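Local coordinates for protein putative aminooxidase (Propionibacterium acnes, PDB 2BA9) that binds flavin-adenine dinucleotide and isomerises polyunsaturated fatty acids to give conjugated linoleic acid, at residues K258-S263 with Y272-I277; I229-G234 with T396-E401. All coordinates share one frame; numbering follows the deposited sequence.

Overall arrangement
Both contacts lie beside the FAD site, their centres about 13 Å apart, and contact 1 falls inside the chain loop that contact 2 closes. Contact 1 is partly buried and apolar, a leucine against a phenylalanine from two helical regions close in sequence. Contact 2 is fully buried and polar: an arginine just beyond strand 226-230 of the three-stranded antiparallel sheet reaches the last strand of the parallel sheet. The two meet where Tyr262 O lies 2.9 Å from Ile229 N, a probable hydrogen bond, and where the Phe273 and Tyr398 rings pack. Each also touches FAD, at the adenine in contact 1 and the ribityl chain in contact 2.

Contact 1: residues K258-S263 with Y272-I277; sequences KFLDYS and YFSKII. With FAD (flavin-adenine dinucleotide), chain D.
Leu260 packs against Phe273 where the chain at and after helix 256-259 meets the region of helix 267-273, in the segment that follows strand 249-252 of the parallel, Rossmann-type FAD-binding sheet. The apolar contact is made by the two methyl groups of the leucine. Leu260 CD1 sits 4.0 Å from Phe273 CB, and Leu260 CD2 lies equally near the ring atom CD2 of Phe273. A chi1 of -67°, with CG anti to the carbonyl carbon of Leu260, carries CG toward Phe273, where the methyls meet it. The Phe273 ring also packs edge-to-face with Tyr398 and touches Leu256, so the leucine covers one part of a buried aromatic side chain.

At the exposed margin Leu260 CD1 packs on Ser274 OG at 3.7 Å, while that hydroxyl is hydrogen-bonded to Arg270 O, one turn back. Phe273 to Ile276 form a type I beta turn, which leads the chain toward strand 277-288.

Hydrogen bonds within 258-263 shape the other partner. Phe259 O receives Tyr262 N and Ser263 OG from opposite faces of its carbonyl plane, and the serine bond is 2.7 Å long. The same oxygen lies over the centre of the Tyr262 ring. On the cofactor side, Tyr262 OH lies 3.4 Å from N6A of the FAD adenine.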
loop_
_atom_site.group_PDB
_atom_site.type_symbol
_atom_site.label_atom_id
_atom_site.label_comp_id
_atom_site.label_asym_id
_atom_site.label_seq_id
_atom_site.Cartn_x
_atom_site.Cartn_y
_atom_site.Cartn_z
ATOM N N LYS A 258 7.541 -13.282 7.151
ATOM C CA LYS A 258 8.898 -13.583 6.678
ATOM C C LYS A 258 9.932 -13.486 7.794
ATOM O O LYS A 258 10.937 -14.210 7.787
ATOM C CB LYS A 258 9.280 -12.645 5.537
ATOM C CG LYS A 258 8.316 -12.736 4.336
ATOM C CD LYS A 258 9.040 -12.421 3.025
ATOM C CE LYS A 258 8.187 -12.777 1.805
ATOM N NZ LYS A 258 7.436 -11.602 1.344
ATOM N N PHE A 259 9.669 -12.562 8.720
ATOM C CA PHE A 259 10.452 -12.335 9.948
ATOM C C PHE A 259 10.515 -13.596 10.797
ATOM O O PHE A 259 11.510 -13.843 11.477
ATOM C CB PHE A 259 9.830 -11.168 10.733
ATOM C CG PHE A 259 10.339 -11.014 12.142
ATOM C CD1 PHE A 259 11.553 -10.381 12.398
ATOM C CD2 PHE A 259 9.582 -11.465 13.224
ATOM C CE1 PHE A 259 12.018 -10.227 13.715
ATOM C CE2 PHE A 259 10.042 -11.312 14.527
ATOM C CZ PHE A 259 11.262 -10.692 14.770
ATOM N N LEU A 260 9.454 -14.402 10.736
ATOM C CA LEU A 260 9.417 -15.683 11.432
ATOM C C LEU A 260 10.592 -16.565 11.050
ATOM O O LEU A 260 11.125 -17.298 11.889
ATOM C CB LEU A 260 8.130 -16.442 11.104
ATOM C CG LEU A 260 6.797 -15.873 11.584
ATOM C CD1 LEU A 260 5.660 -16.755 11.072
ATOM C CD2 LEU A 260 6.773 -15.771 13.114
ATOM N N ASP A 261 10.989 -16.489 9.783
ATOM C CA ASP A 261 12.013 -17.379 9.237
ATOM C C ASP A 261 13.453 -17.042 9.655
ATOM O O ASP A 261 14.351 -17.841 9.403
ATOM C CB ASP A 261 11.939 -17.401 7.699
ATOM C CG ASP A 261 10.623 -17.954 7.166
ATOM O OD1 ASP A 261 9.890 -18.644 7.907
ATOM O OD2 ASP A 261 10.329 -17.691 5.979
ATOM N N TYR A 262 13.682 -15.876 10.258
ATOM C CA TYR A 262 15.037 -15.499 10.699
ATOM C C TYR A 262 15.103 -14.926 12.127
ATOM O O TYR A 262 16.048 -14.214 12.495
ATOM C CB TYR A 262 15.686 -14.542 9.687
ATOM C CG TYR A 262 14.964 -13.225 9.474
ATOM C CD1 TYR A 262 15.227 -12.122 10.282
ATOM C CD2 TYR A 262 14.044 -13.079 8.443
ATOM C CE1 TYR A 262 14.577 -10.917 10.078
ATOM C CE2 TYR A 262 13.397 -11.885 8.230
ATOM C CZ TYR A 262 13.663 -10.801 9.048
ATOM O OH TYR A 262 13.009 -9.603 8.835
ATOM N N SER A 263 14.102 -15.267 12.934
ATOM C CA SER A 263 14.015 -14.785 14.296
ATOM C C SER A 263 13.718 -15.936 15.226
ATOM O O SER A 263 13.317 -17.012 14.782
ATOM C CB SER A 263 12.906 -13.741 14.415
ATOM O OG SER A 263 11.641 -14.322 14.173
ATOM N N TYR A 272 0.171 -16.205 14.790
ATOM C CA TYR A 272 -0.557 -15.066 14.224
ATOM C C TYR A 272 0.056 -14.524 12.942
ATOM O O TYR A 272 -0.669 -14.239 11.987
ATOM C CB TYR A 272 -0.773 -13.976 15.287
ATOM C CG TYR A 272 -1.906 -14.391 16.205
ATOM C CD1 TYR A 272 -1.710 -15.355 17.182
ATOM C CD2 TYR A 272 -3.192 -13.891 16.024
ATOM C CE1 TYR A 272 -2.761 -15.775 18.001
ATOM C CE2 TYR A 272 -4.241 -14.303 16.821
ATOM C CZ TYR A 272 -4.023 -15.246 17.807
ATOM O OH TYR A 272 -5.062 -15.663 18.602
ATOM N N PHE A 273 1.378 -14.428 12.880
ATOM C CA PHE A 273 1.998 -13.923 11.651
ATOM C C PHE A 273 1.833 -14.905 10.468
ATOM O O PHE A 273 1.828 -14.484 9.303
ATOM C CB PHE A 273 3.463 -13.535 11.878
ATOM C CG PHE A 273 3.667 -12.472 12.942
ATOM C CD1 PHE A 273 2.614 -11.680 13.408
ATOM C CD2 PHE A 273 4.929 -12.237 13.456
ATOM C CE1 PHE A 273 2.831 -10.709 14.385
ATOM C CE2 PHE A 273 5.145 -11.258 14.417
ATOM C CZ PHE A 273 4.096 -10.501 14.887
ATOM N N SER A 274 1.672 -16.191 10.778
ATOM C CA SER A 274 1.374 -17.222 9.771
ATOM C C SER A 274 0.024 -17.044 9.106
ATOM O O SER A 274 -0.220 -17.662 8.073
ATOM C CB SER A 274 1.389 -18.629 10.381
ATOM O OG SER A 274 2.665 -18.981 10.873
ATOM N N LYS A 275 -0.869 -16.247 9.701
ATOM C CA LYS A 275 -2.193 -16.005 9.124
ATOM C C LYS A 275 -2.215 -14.874 8.092
ATOM O O LYS A 275 -3.233 -14.674 7.408
ATOM C CB LYS A 275 -3.200 -15.654 10.214
ATOM C CG LYS A 275 -3.421 -16.721 11.271
ATOM C CD LYS A 275 -4.249 -16.151 12.421
ATOM C CE LYS A 275 -4.319 -17.077 13.607
ATOM N NZ LYS A 275 -5.072 -18.304 13.309
ATOM N N ILE A 276 -1.115 -14.125 8.013
ATOM C CA ILE A 276 -0.999 -12.991 7.100
ATOM C C ILE A 276 -1.078 -13.506 5.667
ATOM O O ILE A 276 -0.406 -14.472 5.315
ATOM C CB ILE A 276 0.339 -12.227 7.272
ATOM C CG1 ILE A 276 0.436 -11.600 8.678
ATOM C CG2 ILE A 276 0.485 -11.123 6.210
ATOM C CD1 ILE A 276 1.816 -11.064 9.010
ATOM N N ILE A 277 -1.910 -12.855 4.866
ATOM C CA ILE A 277 -2.007 -13.121 3.431
ATOM C C ILE A 277 -1.628 -11.858 2.672
ATOM O O ILE A 277 -1.823 -10.742 3.164
ATOM C CB ILE A 277 -3.417 -13.637 3.024
ATOM C CG1 ILE A 277 -4.547 -12.810 3.640
ATOM C CG2 ILE A 277 -3.614 -15.069 3.485
ATOM C CD1 ILE A 277 -5.959 -13.266 3.193
HETATM P PA FAD D . 7.556 -1.152 1.658
HETATM O O1A FAD D . 7.243 0.050 0.816
HETATM O O2A FAD D . 7.341 -2.508 1.017
HETATM O O5B FAD D . 9.101 -1.092 2.077
HETATM C C5B FAD D . 9.585 -2.109 2.922
HETATM C C4B FAD D . 11.094 -2.030 3.017
HETATM O O4B FAD D . 11.548 -3.035 3.901
HETATM C C3B FAD D . 11.764 -2.233 1.657
HETATM O O3B FAD D . 12.650 -1.169 1.395
HETATM C C2B FAD D . 12.453 -3.570 1.797
HETATM O O2B FAD D . 13.593 -3.703 0.947
HETATM C C1B FAD D . 12.679 -3.642 3.318
HETATM N N9A FAD D . 12.854 -5.042 3.744
HETATM C C8A FAD D . 12.011 -6.106 3.501
HETATM N N7A FAD D . 12.556 -7.229 4.047
HETATM C C5A FAD D . 13.736 -6.891 4.637
HETATM C C6A FAD D . 14.719 -7.630 5.327
HETATM N N6A FAD D . 14.391 -8.860 5.840
HETATM N N1A FAD D . 15.822 -6.958 5.840
HETATM C C2A FAD D . 16.000 -5.598 5.632
HETATM N N3A FAD D . 15.027 -4.883 4.946
HETATM C C4A FAD D . 13.931 -5.514 4.441
HETATM N N1 FAD D . 0.459 3.927 -1.878
HETATM C C2 FAD D . -0.297 5.080 -1.813
HETATM O O2 FAD D . -0.351 5.720 -0.763
HETATM N N3 FAD D . -1.013 5.494 -2.919
HETATM C C4 FAD D . -0.950 4.776 -4.095
HETATM O O4 FAD D . -1.591 5.187 -5.076
HETATM C C4X FAD D . -0.173 3.616 -4.168
HETATM N N5 FAD D . -0.104 2.858 -5.324
HETATM C C5X FAD D . 0.784 1.807 -5.453
HETATM C C6 FAD D . 0.935 1.153 -6.674
HETATM C C7 FAD D . 1.862 0.121 -6.799
HETATM C C7M FAD D . 2.010 -0.551 -8.135
HETATM C C8 FAD D . 2.627 -0.263 -5.700
HETATM C C8M FAD D . 3.635 -1.369 -5.782
HETATM C C9 FAD D . 2.464 0.394 -4.484
HETATM C C9A FAD D . 1.537 1.427 -4.340
HETATM N N10 FAD D . 1.341 2.090 -3.115
HETATM C C10 FAD D . 0.548 3.213 -3.047
HETATM C "C1'" FAD D . 1.685 1.430 -1.822
HETATM C "C2'" FAD D . 2.930 2.036 -1.185
HETATM O "O2'" FAD D . 3.999 2.161 -2.117
HETATM C "C3'" FAD D . 3.321 1.148 -0.015
HETATM O "O3'" FAD D . 2.179 0.931 0.817
HETATM C "C4'" FAD D . 4.466 1.761 0.776
HETATM O "O4'" FAD D . 5.681 1.725 0.037
HETATM C "C5'" FAD D . 4.589 1.019 2.099
HETATM O "O5'" FAD D . 5.803 1.339 2.718
HETATM P P FAD D . 6.451 0.322 3.801
HETATM O O1P FAD D . 7.788 0.849 4.287
HETATM O O2P FAD D . 5.470 0.149 4.909
HETATM O O3P FAD D . 6.717 -1.057 3.025
#

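Contact 2: residues I229-G234 with T396-E401; sequences ITREDG and TFYAGE. With FAD (flavin-adenine dinucleotide), chain D.
Arg231 and Thr396 meet at about a right angle, the guanidinium presenting its edge to the threonine hydroxyl. NH2 of Arg231 donates to Thr396 OG1 over 3.1 Å, and the bond is nearly straight, with an N-H...O angle of 173°. The acceptor lies 3° from the guanidinium plane, and Thr396 CB is at the same edge. A bend at chi3 (-64°) turns the guanidinium back so that NH2 reaches the hydroxyl that the arginine chain already approaches, Arg231 CD being 3.1 Å from Thr396 OG1. The hydroxyl is placed for this by a torsion that sets OG1 anti to the carbonyl carbon of Thr396, and it is also hydrogen-bonded to Arg394 O.

Tyr398 OH stands near the guanidinium plane, 4.5 Å from Arg231 NH2. The opposing charge comes from outside the two segments: NH1 of Arg231 forms salt bridges with Asp264 and Glu269, and Glu269 also takes a hydrogen bond with Tyr398 OH, so one carboxylate serves both the buried arginine and the tyrosine. These side chains tie the end of strand 226-230, an outer strand of the small antiparallel sheet, to strand 396-398, an outer strand of the parallel sheet in the Rossmann-type FAD domain.

Beyond that strand the chain runs on to the cofactor through Ala399 and Gly400, whose CA lies 4.0 Å from FAD O2P. Glu401, extended beyond CG, accepts a hydrogen bond from the ribityl hydroxyl, with FAD O3' 2.6 Å from Glu401 OE2. Its other oxygen, OE1, forms a salt bridge with Lys45 NZ.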
loop_
_atom_site.group_PDB
_atom_site.type_symbol
_atom_site.label_atom_id
_atom_site.label_comp_id
_atom_site.label_asym_id
_atom_site.label_seq_id
_atom_site.Cartn_x
_atom_site.Cartn_y
_atom_site.Cartn_z
ATOM N N ILE A 229 17.872 -12.758 14.139
ATOM C CA ILE A 229 17.539 -11.874 15.263
ATOM C C ILE A 229 17.074 -12.733 16.432
ATOM O O ILE A 229 16.153 -13.543 16.290
ATOM C CB ILE A 229 16.436 -10.838 14.928
ATOM C CG1 ILE A 229 16.897 -9.896 13.805
ATOM C CG2 ILE A 229 16.054 -10.046 16.179
ATOM C CD1 ILE A 229 15.862 -8.871 13.376
ATOM N N THR A 230 17.738 -12.558 17.576
ATOM C CA THR A 230 17.376 -13.221 18.827
ATOM C C THR A 230 17.180 -12.165 19.917
ATOM O O THR A 230 17.844 -11.124 19.919
ATOM C CB THR A 230 18.453 -14.222 19.265
ATOM O OG1 THR A 230 19.712 -13.545 19.391
ATOM C CG2 THR A 230 18.575 -15.348 18.247
ATOM N N ARG A 231 16.267 -12.435 20.841
ATOM C CA ARG A 231 15.838 -11.424 21.797
ATOM C C ARG A 231 15.824 -11.973 23.214
ATOM O O ARG A 231 14.764 -12.212 23.786
ATOM C CB ARG A 231 14.458 -10.894 21.419
ATOM C CG ARG A 231 14.461 -10.022 20.189
ATOM C CD ARG A 231 13.100 -9.986 19.549
ATOM N NE ARG A 231 12.685 -11.303 19.058
ATOM C CZ ARG A 231 11.431 -11.637 18.739
ATOM N NH1 ARG A 231 11.160 -12.859 18.297
ATOM N NH2 ARG A 231 10.442 -10.755 18.858
ATOM N N GLU A 232 17.010 -12.135 23.785
ATOM C CA GLU A 232 17.153 -12.651 25.136
ATOM C C GLU A 232 17.716 -11.583 26.071
ATOM O O GLU A 232 18.216 -10.553 25.628
ATOM C CB GLU A 232 18.067 -13.880 25.153
ATOM C CG GLU A 232 18.073 -14.715 23.883
ATOM C CD GLU A 232 19.262 -14.381 22.980
ATOM O OE1 GLU A 232 19.184 -13.402 22.195
ATOM O OE2 GLU A 232 20.282 -15.101 23.067
ATOM N N ASP A 233 17.609 -11.846 27.374
ATOM C CA ASP A 233 18.206 -11.002 28.422
ATOM C C ASP A 233 17.726 -9.543 28.374
ATOM O O ASP A 233 18.361 -8.653 28.952
ATOM C CB ASP A 233 19.740 -11.042 28.333
ATOM C CG ASP A 233 20.296 -12.464 28.204
ATOM O OD1 ASP A 233 19.984 -13.316 29.068
ATOM O OD2 ASP A 233 21.054 -12.718 27.234
ATOM N N GLY A 234 16.603 -9.311 27.697
ATOM C CA GLY A 234 16.025 -7.971 27.565
ATOM C C GLY A 234 16.646 -7.121 26.471
ATOM O O GLY A 234 16.472 -5.904 26.460
ATOM N N THR A 396 10.116 -5.531 21.206
ATOM C CA THR A 396 9.815 -5.621 19.792
ATOM C C THR A 396 8.496 -4.923 19.538
ATOM O O THR A 396 7.509 -5.199 20.226
ATOM C CB THR A 396 9.680 -7.075 19.346
ATOM O OG1 THR A 396 10.872 -7.789 19.697
ATOM C CG2 THR A 396 9.453 -7.151 17.838
ATOM N N PHE A 397 8.490 -4.025 18.551
ATOM C CA PHE A 397 7.286 -3.318 18.139
ATOM C C PHE A 397 6.967 -3.649 16.684
ATOM O O PHE A 397 7.862 -3.945 15.889
ATOM C CB PHE A 397 7.443 -1.816 18.358
ATOM C CG PHE A 397 7.593 -1.436 19.805
ATOM C CD1 PHE A 397 6.475 -1.125 20.575
ATOM C CD2 PHE A 397 8.853 -1.404 20.405
ATOM C CE1 PHE A 397 6.609 -0.768 21.895
ATOM C CE2 PHE A 397 8.990 -1.063 21.741
ATOM C CZ PHE A 397 7.868 -0.742 22.487
ATOM N N TYR A 398 5.674 -3.621 16.367
ATOM C CA TYR A 398 5.136 -4.079 15.084
ATOM C C TYR A 398 4.491 -2.923 14.335
ATOM O O TYR A 398 3.644 -2.219 14.891
ATOM C CB TYR A 398 4.114 -5.197 15.330
ATOM C CG TYR A 398 4.667 -6.306 16.221
ATOM C CD1 TYR A 398 5.621 -7.205 15.742
ATOM C CD2 TYR A 398 4.255 -6.437 17.542
ATOM C CE1 TYR A 398 6.147 -8.205 16.561
ATOM C CE2 TYR A 398 4.777 -7.437 18.361
ATOM C CZ TYR A 398 5.721 -8.314 17.861
ATOM O OH TYR A 398 6.218 -9.306 18.666
ATOM N N ALA A 399 4.906 -2.736 13.077
ATOM C CA ALA A 399 4.449 -1.631 12.243
ATOM C C ALA A 399 4.411 -1.992 10.738
ATOM O O ALA A 399 4.375 -3.153 10.365
ATOM C CB ALA A 399 5.315 -0.414 12.491
ATOM N N GLY A 400 4.385 -0.984 9.871
ATOM C CA GLY A 400 4.323 -1.236 8.433
ATOM C C GLY A 400 2.928 -1.585 7.959
ATOM O O GLY A 400 1.944 -1.404 8.678
ATOM N N GLU A 401 2.835 -2.097 6.740
ATOM C CA GLU A 401 1.539 -2.239 6.078
ATOM C C GLU A 401 0.546 -3.113 6.858
ATOM O O GLU A 401 -0.606 -2.727 7.001
ATOM C CB GLU A 401 1.715 -2.749 4.662
ATOM C CG GLU A 401 2.375 -1.724 3.718
ATOM C CD GLU A 401 2.684 -2.299 2.344
ATOM O OE1 GLU A 401 3.166 -3.447 2.284
ATOM O OE2 GLU A 401 2.457 -1.613 1.330
HETATM P PA FAD D . 7.556 -1.152 1.658
HETATM O O1A FAD D . 7.243 0.050 0.816
HETATM O O2A FAD D . 7.341 -2.508 1.017
HETATM O O5B FAD D . 9.101 -1.092 2.077
HETATM C C5B FAD D . 9.585 -2.109 2.922
HETATM C C4B FAD D . 11.094 -2.030 3.017
HETATM O O4B FAD D . 11.548 -3.035 3.901
HETATM C C3B FAD D . 11.764 -2.233 1.657
HETATM O O3B FAD D . 12.650 -1.169 1.395
HETATM C C2B FAD D . 12.453 -3.570 1.797
HETATM O O2B FAD D . 13.593 -3.703 0.947
HETATM C C1B FAD D . 12.679 -3.642 3.318
HETATM N N9A FAD D . 12.854 -5.042 3.744
HETATM C C8A FAD D . 12.011 -6.106 3.501
HETATM N N7A FAD D . 12.556 -7.229 4.047
HETATM C C5A FAD D . 13.736 -6.891 4.637
HETATM C C6A FAD D . 14.719 -7.630 5.327
HETATM N N6A FAD D . 14.391 -8.860 5.840
HETATM N N1A FAD D . 15.822 -6.958 5.840
HETATM C C2A FAD D . 16.000 -5.598 5.632
HETATM N N3A FAD D . 15.027 -4.883 4.946
HETATM C C4A FAD D . 13.931 -5.514 4.441
HETATM N N1 FAD D . 0.459 3.927 -1.878
HETATM C C2 FAD D . -0.297 5.080 -1.813
HETATM O O2 FAD D . -0.351 5.720 -0.763
HETATM N N3 FAD D . -1.013 5.494 -2.919
HETATM C C4 FAD D . -0.950 4.776 -4.095
HETATM O O4 FAD D . -1.591 5.187 -5.076
HETATM C C4X FAD D . -0.173 3.616 -4.168
HETATM N N5 FAD D . -0.104 2.858 -5.324
HETATM C C5X FAD D . 0.784 1.807 -5.453
HETATM C C6 FAD D . 0.935 1.153 -6.674
HETATM C C7 FAD D . 1.862 0.121 -6.799
HETATM C C7M FAD D . 2.010 -0.551 -8.135
HETATM C C8 FAD D . 2.627 -0.263 -5.700
HETATM C C8M FAD D . 3.635 -1.369 -5.782
HETATM C C9 FAD D . 2.464 0.394 -4.484
HETATM C C9A FAD D . 1.537 1.427 -4.340
HETATM N N10 FAD D . 1.341 2.090 -3.115
HETATM C C10 FAD D . 0.548 3.213 -3.047
HETATM C "C1'" FAD D . 1.685 1.430 -1.822
HETATM C "C2'" FAD D . 2.930 2.036 -1.185
HETATM O "O2'" FAD D . 3.999 2.161 -2.117
HETATM C "C3'" FAD D . 3.321 1.148 -0.015
HETATM O "O3'" FAD D . 2.179 0.931 0.817
HETATM C "C4'" FAD D . 4.466 1.761 0.776
HETATM O "O4'" FAD D . 5.681 1.725 0.037
HETATM C "C5'" FAD D . 4.589 1.019 2.099
HETATM O "O5'" FAD D . 5.803 1.339 2.718
HETATM P P FAD D . 6.451 0.322 3.801
HETATM O O1P FAD D . 7.788 0.849 4.287
HETATM O O2P FAD D . 5.470 0.149 4.909
HETATM O O3P FAD D . 6.717 -1.057 3.025
#